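Local coordinates for calcium binding protein (Fasciola hepatica, PDB 5FX0) that probably binds calcium as a full-length protein, the part described here being its dynein light chain-like domain, at residues S36-H41 and F90-H95. Residues are numbered along the deposited sequence; the frame is centred on the assembly and turned at random.
Sequences SLVTAH and FRYGRH
Val38, near the C-terminal end of helix 24-40, meets Tyr92, the last residue of strand 87-92, in a small apolar contact between helix and sheet. The valine points toward the strand, and its CG1 approaches the edge of the tyrosine ring, close to the ring plane, with 4.5 Å from Val38 CG1 to Tyr92 CD2. The backbones stay well apart here, 9.0 Å between Val38 CA and Tyr92 CA, and the long aromatic side chain spans much of that gap: with CG anti to the backbone N (chi1 -175°), Tyr92 reaches out from the strand end toward the helix. One residue on, Thr39 comes near the phenol hydroxyl at the end of the same side chain, crossing it at about a right angle. Thr39 OG1 stands 4.0 Å from Tyr92 OH, too far for a hydrogen bond. The threonine hydroxyl is engaged instead within its own helix, by the carbonyl of Lys35, an orientation given by OG1 lying beside the backbone N (chi1 -62°). On the sheet side, Tyr92 opens the type II' turn that ends at His95 and joins two antiparallel strands as a beta hairpin; the bonds from Tyr92 N to His95 O (2.8 Å) and from His95 N to Tyr92 O (3.2 Å) close it. Phe34 and Lys35 of helix 24-40 and Ile15 of strand 15-20 also touch Tyr92, and Lys13, the last residue of the N-terminal tag, makes a cation-pi contact with its ring. The contact thus joins the end of helix 24-40 to the 87-92/95-101 hairpin in the antiparallel sheet of the dynein light chain-like domain, while Leu37 packs on Asp54 and Met55 of helix 48-63.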
loop_
_atom_site.group_PDB
_atom_site.type_symbol
_atom_site.label_atom_id
_atom_site.label_comp_id
_atom_site.label_asym_id
_atom_site.label_seq_id
_atom_site.Cartn_x
_atom_site.Cartn_y
_atom_site.Cartn_z
ATOM N N SER A 36 -8.369 15.312 -10.372
ATOM C CA SER A 36 -9.786 15.691 -10.444
ATOM C C SER A 36 -10.596 14.943 -9.394
ATOM O O SER A 36 -11.536 15.505 -8.830
ATOM C CB SER A 36 -10.374 15.449 -11.840
ATOM O OG SER A 36 -10.979 14.172 -11.924
ATOM N N LEU A 37 -10.230 13.685 -9.130
ATOM C CA LEU A 37 -10.915 12.906 -8.108
ATOM C C LEU A 37 -10.719 13.476 -6.713
ATOM O O LEU A 37 -11.680 13.532 -5.932
ATOM C CB LEU A 37 -10.500 11.440 -8.136
ATOM C CG LEU A 37 -10.948 10.599 -9.331
ATOM C CD1 LEU A 37 -10.374 9.206 -9.176
ATOM C CD2 LEU A 37 -12.468 10.536 -9.430
ATOM N N VAL A 38 -9.497 13.914 -6.404
ATOM C CA VAL A 38 -9.187 14.443 -5.068
ATOM C C VAL A 38 -9.804 15.828 -4.888
ATOM O O VAL A 38 -10.263 16.164 -3.812
ATOM C CB VAL A 38 -7.663 14.497 -4.803
ATOM C CG1 VAL A 38 -7.352 15.109 -3.454
ATOM C CG2 VAL A 38 -7.055 13.104 -4.836
ATOM N N THR A 39 -9.797 16.616 -5.954
ATOM C CA THR A 39 -10.312 17.962 -5.943
ATOM C C THR A 39 -11.817 17.959 -5.761
ATOM O O THR A 39 -12.316 18.660 -4.898
ATOM C CB THR A 39 -9.907 18.697 -7.224
ATOM O OG1 THR A 39 -8.480 18.772 -7.264
ATOM C CG2 THR A 39 -10.478 20.115 -7.258
ATOM N N ALA A 40 -12.531 17.161 -6.550
ATOM C CA ALA A 40 -13.973 16.963 -6.354
ATOM C C ALA A 40 -14.333 16.723 -4.872
ATOM O O ALA A 40 -15.181 17.421 -4.313
ATOM C CB ALA A 40 -14.487 15.822 -7.227
ATOM N N HIS A 41 -13.627 15.801 -4.221
ATOM C CA HIS A 41 -13.917 15.437 -2.827
ATOM C C HIS A 41 -13.330 16.452 -1.806
ATOM O O HIS A 41 -13.283 16.158 -0.617
ATOM C CB HIS A 41 -13.378 14.017 -2.518
ATOM C CG HIS A 41 -13.959 12.913 -3.365
ATOM N ND1 HIS A 41 -14.174 11.641 -2.875
ATOM C CD2 HIS A 41 -14.340 12.875 -4.666
ATOM C CE1 HIS A 41 -14.662 10.870 -3.832
ATOM N NE2 HIS A 41 -14.770 11.595 -4.930
ATOM N N PHE A 90 3.129 8.430 -7.073
ATOM C CA PHE A 90 3.266 9.862 -7.176
ATOM C C PHE A 90 2.668 10.561 -5.976
ATOM O O PHE A 90 1.914 9.975 -5.222
ATOM C CB PHE A 90 2.668 10.365 -8.492
ATOM C CG PHE A 90 1.208 10.123 -8.632
ATOM C CD1 PHE A 90 0.748 8.919 -9.077
ATOM C CD2 PHE A 90 0.290 11.118 -8.332
ATOM C CE1 PHE A 90 -0.613 8.677 -9.211
ATOM C CE2 PHE A 90 -1.077 10.891 -8.453
ATOM C CZ PHE A 90 -1.525 9.672 -8.910
ATOM N N ARG A 91 3.054 11.806 -5.803
ATOM C CA ARG A 91 2.594 12.631 -4.705
ATOM C C ARG A 91 1.729 13.749 -5.292
ATOM O O ARG A 91 2.059 14.353 -6.318
ATOM C CB ARG A 91 3.797 13.183 -3.949
ATOM C CG ARG A 91 3.488 14.233 -2.881
ATOM C CD ARG A 91 4.708 14.607 -2.038
ATOM N NE ARG A 91 5.084 13.492 -1.157
ATOM C CZ ARG A 91 6.034 12.572 -1.392
ATOM N NH1 ARG A 91 6.792 12.601 -2.485
ATOM N NH2 ARG A 91 6.230 11.596 -0.508
ATOM N N TYR A 92 0.603 13.996 -4.651
ATOM C CA TYR A 92 -0.192 15.183 -4.916
ATOM C C TYR A 92 -0.503 15.832 -3.577
ATOM O O TYR A 92 -1.311 15.337 -2.812
ATOM C CB TYR A 92 -1.455 14.828 -5.649
ATOM C CG TYR A 92 -2.259 16.047 -6.042
ATOM C CD1 TYR A 92 -1.689 17.074 -6.807
ATOM C CD2 TYR A 92 -3.585 16.181 -5.655
ATOM C CE1 TYR A 92 -2.421 18.187 -7.161
ATOM C CE2 TYR A 92 -4.320 17.290 -6.013
ATOM C CZ TYR A 92 -3.738 18.285 -6.757
ATOM O OH TYR A 92 -4.479 19.370 -7.102
ATOM N N GLY A 93 0.210 16.905 -3.276
ATOM C CA GLY A 93 0.172 17.524 -1.958
ATOM C C GLY A 93 0.609 16.591 -0.853
ATOM O O GLY A 93 1.727 16.070 -0.860
ATOM N N ARG A 94 -0.288 16.370 0.092
ATOM C CA ARG A 94 -0.025 15.477 1.222
ATOM C C ARG A 94 -0.264 13.997 0.924
ATOM O O ARG A 94 0.210 13.126 1.662
ATOM C CB ARG A 94 -0.851 15.910 2.448
ATOM C CG ARG A 94 -2.356 15.725 2.387
ATOM C CD ARG A 94 -2.973 16.056 3.753
ATOM N NE ARG A 94 -4.398 15.744 3.801
ATOM C CZ ARG A 94 -5.374 16.471 3.237
ATOM N NH1 ARG A 94 -5.115 17.600 2.567
ATOM N NH2 ARG A 94 -6.635 16.061 3.346
ATOM N N HIS A 95 -1.024 13.717 -0.124
ATOM C CA HIS A 95 -1.345 12.350 -0.500
ATOM C C HIS A 95 -0.352 11.738 -1.482
ATOM O O HIS A 95 0.115 12.401 -2.404
ATOM C CB HIS A 95 -2.737 12.313 -1.084
ATOM C CG HIS A 95 -3.771 12.751 -0.110
ATOM N ND1 HIS A 95 -3.997 12.081 1.073
ATOM C CD2 HIS A 95 -4.607 13.813 -0.112
ATOM C CE1 HIS A 95 -4.947 12.696 1.747
ATOM N NE2 HIS A 95 -5.329 13.753 1.051
#